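Iron binding protein FbpA (PDB 1Q35) binds ferric iron in the bacterial periplasm, probably handing it on for uptake into the cell. Local coordinates at residues 4-9 against 30-35; 102-107 against 218-223; 110-115 against 189-194. All coordinates share one frame; numbering follows the deposited sequence.

Contact 1: residues 4-9 against 30-35; sequences VNVYSY and VNIIFA
Residues 4-9 and 30-35 form a parallel pairing of two early strands, with 29-34 at an edge of the mixed sheet; Val4 lies beside Val30 and each following residue beside its counterpart as far as Ser8 and Phe34. Five backbone hydrogen bonds join them, from Asn31 N to Val4 O at one end to Ala35 N to Ser8 O (2.9 Å) at the other. The axes of the two strand segments are inclined at 23°, with the pairing held from end to end. Helix 16-26 links them, making the beta-alpha-beta unit that opens this solute-binding protein fold. Against that helix lie Val4, Val30 and Ile32; Val6 CG2 meets Val30 CG1 at 3.8 Å, while Val6 CG1 and Ser8 CB share the CD1 methyl of Ile32. On the other face Asn5 and Asn31 run side by side with nearly coplanar amides, and Asn31 ND2 donates an almost straight bond to Asn5 OD1 (2.9 Å, 172° at the hydrogen). Asn5 turns its own ND2 to Pro51 O, which helps to fix the flip of that amide. Next to them Ile33 CD1 reaches Tyr7 OH at 3.6 Å, the chain lying along the phenol. Past the strand ends, the Ala35 methyl sits over one face of the Tyr9 ring, with CB 3.8 Å from the ring centroid; the side chain of Tyr9 is about 7 Å from that of Tyr142, which binds ferric iron in the loaded protein.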
# COMPACT_ATOMS: atom_id res chain seq x y z
N VAL A 4 3.89 5.24 -24.15
CA VAL A 4 4.40 4.43 -23.05
C VAL A 4 3.28 3.51 -22.58
O VAL A 4 2.13 3.93 -22.45
CB VAL A 4 4.97 5.30 -21.90
CG1 VAL A 4 3.87 6.15 -21.25
CG2 VAL A 4 5.67 4.44 -20.86
N ASN A 5 3.61 2.24 -22.37
CA ASN A 5 2.63 1.21 -22.04
C ASN A 5 2.67 0.91 -20.55
O ASN A 5 3.63 0.32 -20.05
CB ASN A 5 2.91 -0.06 -22.84
CG ASN A 5 2.89 0.17 -24.34
OD1 ASN A 5 2.12 0.99 -24.84
ND2 ASN A 5 3.75 -0.55 -25.06
N VAL A 6 1.62 1.32 -19.85
CA VAL A 6 1.55 1.23 -18.39
C VAL A 6 0.62 0.09 -17.98
O VAL A 6 -0.48 -0.03 -18.51
CB VAL A 6 1.04 2.57 -17.81
CG1 VAL A 6 0.91 2.50 -16.29
CG2 VAL A 6 1.94 3.71 -18.23
N TYR A 7 1.08 -0.73 -17.04
CA TYR A 7 0.25 -1.73 -16.38
C TYR A 7 0.13 -1.30 -14.93
O TYR A 7 1.14 -1.15 -14.25
CB TYR A 7 0.87 -3.12 -16.50
CG TYR A 7 0.75 -3.65 -17.91
CD1 TYR A 7 1.55 -3.15 -18.93
CD2 TYR A 7 -0.20 -4.61 -18.24
CE1 TYR A 7 1.43 -3.61 -20.23
CE2 TYR A 7 -0.33 -5.08 -19.54
CZ TYR A 7 0.50 -4.58 -20.53
OH TYR A 7 0.39 -5.02 -21.83
N SER A 8 -1.10 -1.08 -14.46
CA SER A 8 -1.34 -0.44 -13.17
C SER A 8 -2.11 -1.32 -12.20
O SER A 8 -3.22 -1.75 -12.49
CB SER A 8 -2.11 0.86 -13.37
OG SER A 8 -2.35 1.49 -12.12
N TYR A 9 -1.52 -1.55 -11.03
CA TYR A 9 -2.22 -2.15 -9.90
C TYR A 9 -3.11 -1.14 -9.17
O TYR A 9 -3.85 -1.50 -8.25
CB TYR A 9 -1.23 -2.78 -8.91
CG TYR A 9 -0.58 -4.04 -9.42
CD1 TYR A 9 -1.20 -5.27 -9.26
CD2 TYR A 9 0.64 -3.99 -10.08
CE1 TYR A 9 -0.60 -6.43 -9.74
CE2 TYR A 9 1.24 -5.14 -10.56
CZ TYR A 9 0.62 -6.35 -10.39
OH TYR A 9 1.23 -7.49 -10.88
N VAL A 30 -0.11 7.87 -23.03
CA VAL A 30 -0.13 6.76 -22.09
C VAL A 30 -1.18 5.75 -22.54
O VAL A 30 -2.36 6.10 -22.67
CB VAL A 30 -0.46 7.23 -20.66
CG1 VAL A 30 -0.70 6.04 -19.72
CG2 VAL A 30 0.64 8.12 -20.12
N ASN A 31 -0.75 4.52 -22.78
CA ASN A 31 -1.65 3.39 -22.93
C ASN A 31 -1.67 2.67 -21.60
O ASN A 31 -0.61 2.32 -21.08
CB ASN A 31 -1.16 2.44 -24.02
CG ASN A 31 -0.91 3.15 -25.33
OD1 ASN A 31 -1.76 3.89 -25.82
ND2 ASN A 31 0.27 2.93 -25.90
N ILE A 32 -2.85 2.46 -21.03
CA ILE A 32 -2.94 1.88 -19.70
C ILE A 32 -3.86 0.66 -19.66
O ILE A 32 -4.95 0.67 -20.24
CB ILE A 32 -3.34 2.94 -18.66
CG1 ILE A 32 -3.27 2.35 -17.24
CG2 ILE A 32 -4.73 3.51 -18.95
CD1 ILE A 32 -2.89 3.35 -16.18
N ILE A 33 -3.38 -0.38 -19.00
CA ILE A 33 -4.14 -1.58 -18.71
C ILE A 33 -4.09 -1.76 -17.20
O ILE A 33 -3.06 -1.50 -16.57
CB ILE A 33 -3.54 -2.81 -19.43
CG1 ILE A 33 -3.81 -2.71 -20.94
CG2 ILE A 33 -4.11 -4.11 -18.88
CD1 ILE A 33 -2.90 -3.58 -21.79
N PHE A 34 -5.19 -2.18 -16.61
CA PHE A 34 -5.25 -2.38 -15.18
C PHE A 34 -5.04 -3.86 -14.88
O PHE A 34 -5.70 -4.72 -15.46
CB PHE A 34 -6.55 -1.79 -14.63
CG PHE A 34 -6.63 -0.30 -14.81
CD1 PHE A 34 -5.99 0.54 -13.91
CD2 PHE A 34 -7.25 0.25 -15.93
CE1 PHE A 34 -6.01 1.92 -14.09
CE2 PHE A 34 -7.27 1.62 -16.11
CZ PHE A 34 -6.65 2.46 -15.19
N ALA A 35 -4.07 -4.12 -14.01
CA ALA A 35 -3.58 -5.47 -13.74
C ALA A 35 -4.66 -6.41 -13.21
O ALA A 35 -5.70 -5.97 -12.71
CB ALA A 35 -2.42 -5.42 -12.75

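Contact 2: residues 102-107 against 218-223; sequences ARVIYT and INFPSG
Asn219 pairs with Ile105 through both its backbone and its side chain. Ile105 N donates to Asn219 O (3.1 Å), and the return bond from Asn219 N to Ile105 O is weak. The same Ile105 O takes a second bond from Asn219 ND2 at 2.9 Å, and the other hydrogen of that amide goes to Thr107 OG1, itself hydrogen-bonded to Gly113 O. With CG beside its own backbone N (chi1 -55°), the amide of Asn219 reaches over to Ile105 O and Thr107 OG1, both near its plane. Its OD1 accepts from Leu115 N, which settles its flip. Ile218, on the other face, lies alongside Tyr106, its CG1 3.9 Å from Tyr106 CE2 and equally close to Val104 CG2. Ile105 sends CD1 to Pro221 CG (3.8 Å), where residues 220-223 have left the strand. Beyond Ile218, Val104 CG1 packs obliquely on the Phe220 ring at CD2 (3.6 Å), and that ring stacks on Phe287. The short strand 216-219 adds an antiparallel edge to the long strand 96-108 in the central sheet of a periplasmic binding protein, with Arg103 and Tyr106 near Tyr142 and Tyr199, iron ligands in the metal-bound protein; no iron is bound here.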
# COMPACT_ATOMS: atom_id res chain seq x y z
N ALA A 102 0.61 4.32 5.36
CA ALA A 102 0.60 3.61 6.62
C ALA A 102 -0.58 2.65 6.66
O ALA A 102 -1.69 3.00 6.22
CB ALA A 102 0.51 4.58 7.79
N ARG A 103 -0.38 1.45 7.18
CA ARG A 103 -1.50 0.55 7.44
C ARG A 103 -1.91 0.76 8.89
O ARG A 103 -1.21 0.36 9.82
CB ARG A 103 -1.17 -0.90 7.11
CG ARG A 103 -2.39 -1.79 6.98
CD ARG A 103 -2.22 -2.92 5.96
NE ARG A 103 -3.48 -3.64 5.73
CZ ARG A 103 -4.49 -3.19 5.00
NH1 ARG A 103 -5.60 -3.90 4.89
NH2 ARG A 103 -4.42 -2.02 4.38
N VAL A 104 -3.02 1.47 9.06
CA VAL A 104 -3.44 2.00 10.35
C VAL A 104 -4.58 1.17 10.96
O VAL A 104 -5.07 0.23 10.34
CB VAL A 104 -3.87 3.48 10.21
CG1 VAL A 104 -2.71 4.31 9.66
CG2 VAL A 104 -5.10 3.64 9.31
N ILE A 105 -4.95 1.54 12.18
CA ILE A 105 -6.12 0.98 12.84
C ILE A 105 -7.17 2.07 12.95
O ILE A 105 -6.93 3.11 13.56
CB ILE A 105 -5.78 0.41 14.23
CG1 ILE A 105 -4.73 -0.69 14.11
CG2 ILE A 105 -7.05 -0.11 14.91
CD1 ILE A 105 -4.21 -1.20 15.43
N TYR A 106 -8.32 1.85 12.31
CA TYR A 106 -9.47 2.73 12.45
C TYR A 106 -10.32 2.26 13.62
O TYR A 106 -10.49 1.06 13.81
CB TYR A 106 -10.29 2.73 11.16
CG TYR A 106 -9.53 3.33 10.00
CD1 TYR A 106 -9.08 2.54 8.94
CD2 TYR A 106 -9.25 4.68 9.97
CE1 TYR A 106 -8.37 3.10 7.88
CE2 TYR A 106 -8.54 5.24 8.92
CZ TYR A 106 -8.10 4.46 7.88
OH TYR A 106 -7.40 5.06 6.87
N THR A 107 -10.84 3.20 14.40
CA THR A 107 -11.72 2.84 15.51
C THR A 107 -13.02 3.62 15.45
O THR A 107 -13.10 4.70 14.87
CB THR A 107 -11.06 3.12 16.87
OG1 THR A 107 -10.60 4.48 16.91
CG2 THR A 107 -9.83 2.24 17.08
N ILE A 218 -8.73 7.74 12.92
CA ILE A 218 -7.48 7.15 12.41
C ILE A 218 -6.46 7.06 13.55
O ILE A 218 -6.24 8.03 14.28
CB ILE A 218 -6.94 7.95 11.18
CG1 ILE A 218 -5.71 7.25 10.59
CG2 ILE A 218 -6.60 9.40 11.52
CD1 ILE A 218 -5.39 7.67 9.18
N ASN A 219 -5.85 5.89 13.71
CA ASN A 219 -4.86 5.66 14.76
C ASN A 219 -3.60 5.05 14.17
O ASN A 219 -3.68 4.08 13.42
CB ASN A 219 -5.38 4.71 15.84
CG ASN A 219 -6.68 5.16 16.45
OD1 ASN A 219 -6.70 5.89 17.45
ND2 ASN A 219 -7.79 4.69 15.88
N PHE A 220 -2.45 5.60 14.55
CA PHE A 220 -1.15 5.09 14.12
C PHE A 220 -0.58 4.25 15.26
O PHE A 220 -0.22 4.80 16.31
CB PHE A 220 -0.21 6.25 13.80
CG PHE A 220 -0.73 7.16 12.73
CD1 PHE A 220 -1.17 8.44 13.05
CD2 PHE A 220 -0.78 6.74 11.41
CE1 PHE A 220 -1.65 9.28 12.06
CE2 PHE A 220 -1.26 7.58 10.42
CZ PHE A 220 -1.70 8.85 10.74
N PRO A 221 -0.52 2.93 15.09
CA PRO A 221 0.01 2.07 16.16
C PRO A 221 1.39 2.53 16.64
O PRO A 221 2.23 2.95 15.86
CB PRO A 221 0.05 0.70 15.49
CG PRO A 221 -1.07 0.76 14.53
CD PRO A 221 -0.99 2.13 13.94
N SER A 222 1.59 2.44 17.95
CA SER A 222 2.77 3.00 18.60
C SER A 222 3.37 2.03 19.62
O SER A 222 3.92 2.44 20.64
CB SER A 222 2.42 4.34 19.25
OG SER A 222 1.34 4.21 20.15
N GLY A 223 3.27 0.74 19.31
CA GLY A 223 4.00 -0.28 20.05
C GLY A 223 5.47 -0.28 19.68
O GLY A 223 5.98 0.65 19.06

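Contact 3: residues 110-115 against 189-194; sequences DRVGKL and ICDYSI
The Tyr192 ring carries Val112 over one face and Leu115 at its edge: Val112 CG2 stands 4.1 Å from the ring centroid, a CH-pi contact, and Leu115 CD2 comes to Tyr192 CE2 near the ring plane at 3.9 Å. Val112 CG1 reaches the phenol oxygen, while its CG2 also touches Asp191 CB (3.6 Å). The second flat group, the guanidinium of Arg111, is used at its edge. Arg111 NE donates to Asp191 OD1 in a salt bridge (2.8 Å, 165° at the hydrogen), with the oxygen in the guanidinium plane but the nitrogen above the carboxylate plane; the two planes are 43° apart. In the conformer modelled for Cys190, Arg111 NH2 also bonds to Cys190 O (2.9 Å), from above the carbonyl plane, and it bonds weakly to Asp191 OD1. A bend at chi3 (-56°) turns NE and NH2 toward Asp191 OD1, and NH2 also reaches Ile185 O. Asp191 OD2 accepts from a water that donates to Arg111 O as well. Residues 110-115 belong to the loop that follows strand 96-108, and they lie against the start of strand 192-196, next to the Cys134-Cys190 disulfide. Tyr129 meets the Tyr192 ring edge-to-face, Thr107 of strand 96-108 touches both Val112 and Tyr192, and helix 178-187 packs on Cys190 and Ser193.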
# COMPACT_ATOMS: atom_id res chain seq x y z
N ASP A 110 -17.58 6.67 18.43
CA ASP A 110 -18.52 6.58 19.55
C ASP A 110 -18.22 5.43 20.51
O ASP A 110 -18.39 5.58 21.72
CB ASP A 110 -19.96 6.42 19.02
CG ASP A 110 -20.47 7.65 18.30
OD1 ASP A 110 -21.36 7.52 17.44
OD2 ASP A 110 -20.04 8.80 18.54
N ARG A 111 -17.78 4.30 19.98
CA ARG A 111 -17.72 3.07 20.76
C ARG A 111 -16.32 2.67 21.23
O ARG A 111 -16.17 1.73 22.00
CB ARG A 111 -18.37 1.92 19.98
CG ARG A 111 -19.83 2.17 19.62
CD ARG A 111 -20.50 1.02 18.89
NE ARG A 111 -19.76 0.68 17.68
CZ ARG A 111 -19.84 1.33 16.52
NH1 ARG A 111 -20.68 2.34 16.36
NH2 ARG A 111 -19.09 0.94 15.50
N VAL A 112 -15.30 3.40 20.77
CA VAL A 112 -13.91 3.17 21.18
C VAL A 112 -13.20 4.48 21.54
O VAL A 112 -12.57 4.58 22.59
CB VAL A 112 -13.09 2.45 20.08
CG1 VAL A 112 -11.62 2.25 20.51
CG2 VAL A 112 -13.72 1.12 19.73
N GLY A 113 -13.28 5.46 20.65
CA GLY A 113 -12.48 6.66 20.78
C GLY A 113 -11.06 6.42 20.25
O GLY A 113 -10.79 5.47 19.51
N LYS A 114 -10.16 7.30 20.65
CA LYS A 114 -8.77 7.24 20.21
C LYS A 114 -8.02 6.17 21.00
O LYS A 114 -8.25 5.99 22.19
CB LYS A 114 -8.11 8.60 20.42
CG LYS A 114 -6.83 8.83 19.65
CD LYS A 114 -6.31 10.24 19.88
CE LYS A 114 -5.54 10.35 21.19
NZ LYS A 114 -6.40 10.32 22.41
N LEU A 115 -7.13 5.45 20.33
CA LEU A 115 -6.31 4.45 21.00
C LEU A 115 -5.21 5.13 21.79
O LEU A 115 -4.70 6.17 21.37
CB LEU A 115 -5.69 3.50 19.97
CG LEU A 115 -6.73 2.73 19.17
CD1 LEU A 115 -6.06 1.92 18.08
CD2 LEU A 115 -7.57 1.83 20.08
N ILE A 189 -21.23 -2.52 12.91
CA ILE A 189 -20.87 -3.94 12.80
C ILE A 189 -19.56 -4.24 13.50
O ILE A 189 -19.38 -5.31 14.08
CB ILE A 189 -20.77 -4.34 11.30
CG1 ILE A 189 -22.15 -4.26 10.62
CG2 ILE A 189 -20.15 -5.72 11.15
CD1 ILE A 189 -23.19 -5.20 11.20
N CYS A 190 -18.63 -3.31 13.44
CA CYS A 190 -17.37 -3.49 14.16
C CYS A 190 -16.86 -2.17 14.69
O CYS A 190 -17.37 -1.10 14.36
CB CYS A 190 -16.32 -4.16 13.27
SG CYS A 190 -16.34 -3.57 11.58
N ASP A 191 -15.85 -2.28 15.54
CA ASP A 191 -15.31 -1.16 16.29
C ASP A 191 -13.86 -0.84 15.96
O ASP A 191 -13.39 0.24 16.29
CB ASP A 191 -15.40 -1.46 17.79
CG ASP A 191 -16.83 -1.53 18.30
OD1 ASP A 191 -17.77 -1.25 17.53
OD2 ASP A 191 -17.07 -1.86 19.48
N TYR A 192 -13.15 -1.81 15.37
CA TYR A 192 -11.75 -1.69 14.99
C TYR A 192 -11.60 -2.26 13.59
O TYR A 192 -12.17 -3.31 13.30
CB TYR A 192 -10.84 -2.51 15.91
CG TYR A 192 -10.95 -2.16 17.38
CD1 TYR A 192 -12.00 -2.65 18.16
CD2 TYR A 192 -9.99 -1.37 18.01
CE1 TYR A 192 -12.11 -2.33 19.50
CE2 TYR A 192 -10.09 -1.05 19.36
CZ TYR A 192 -11.17 -1.52 20.09
OH TYR A 192 -11.28 -1.19 21.42
N SER A 193 -10.85 -1.58 12.73
CA SER A 193 -10.47 -2.17 11.46
C SER A 193 -9.02 -1.86 11.13
O SER A 193 -8.41 -0.99 11.74
CB SER A 193 -11.38 -1.70 10.32
OG SER A 193 -11.04 -0.39 9.89
N ILE A 194 -8.47 -2.62 10.20
CA ILE A 194 -7.14 -2.35 9.65
C ILE A 194 -7.34 -1.84 8.23
O ILE A 194 -8.13 -2.39 7.48
CB ILE A 194 -6.29 -3.62 9.67
CG1 ILE A 194 -6.07 -4.10 11.10
CG2 ILE A 194 -4.96 -3.36 8.98
CD1 ILE A 194 -5.38 -5.46 11.20
O HOH W 1 -15.83 -1.05 21.69

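Contact 1 lies on the opposite side of the chain's centre from contacts 2 and 3, about 32 Å from contact 2 between centres, though all three reach the same mixed sheet. Contact 2 is the buried one, whereas contacts 1 and 3 are partly buried. Regular parallel backbone bonding carries contact 1; contact 2 has a short antiparallel pairing reinforced by an asparagine side chain, and contact 3, made largely by a loop, differs in its salt bridge and bridging water. A methyl over a tyrosine ring occurs in both contacts 1 and 3. Contact 3 is nested along the chain inside the loop closed by contact 2. They touch through Tyr106 O and Ser193 N, since strands 96-108 and 192-196 are neighbours.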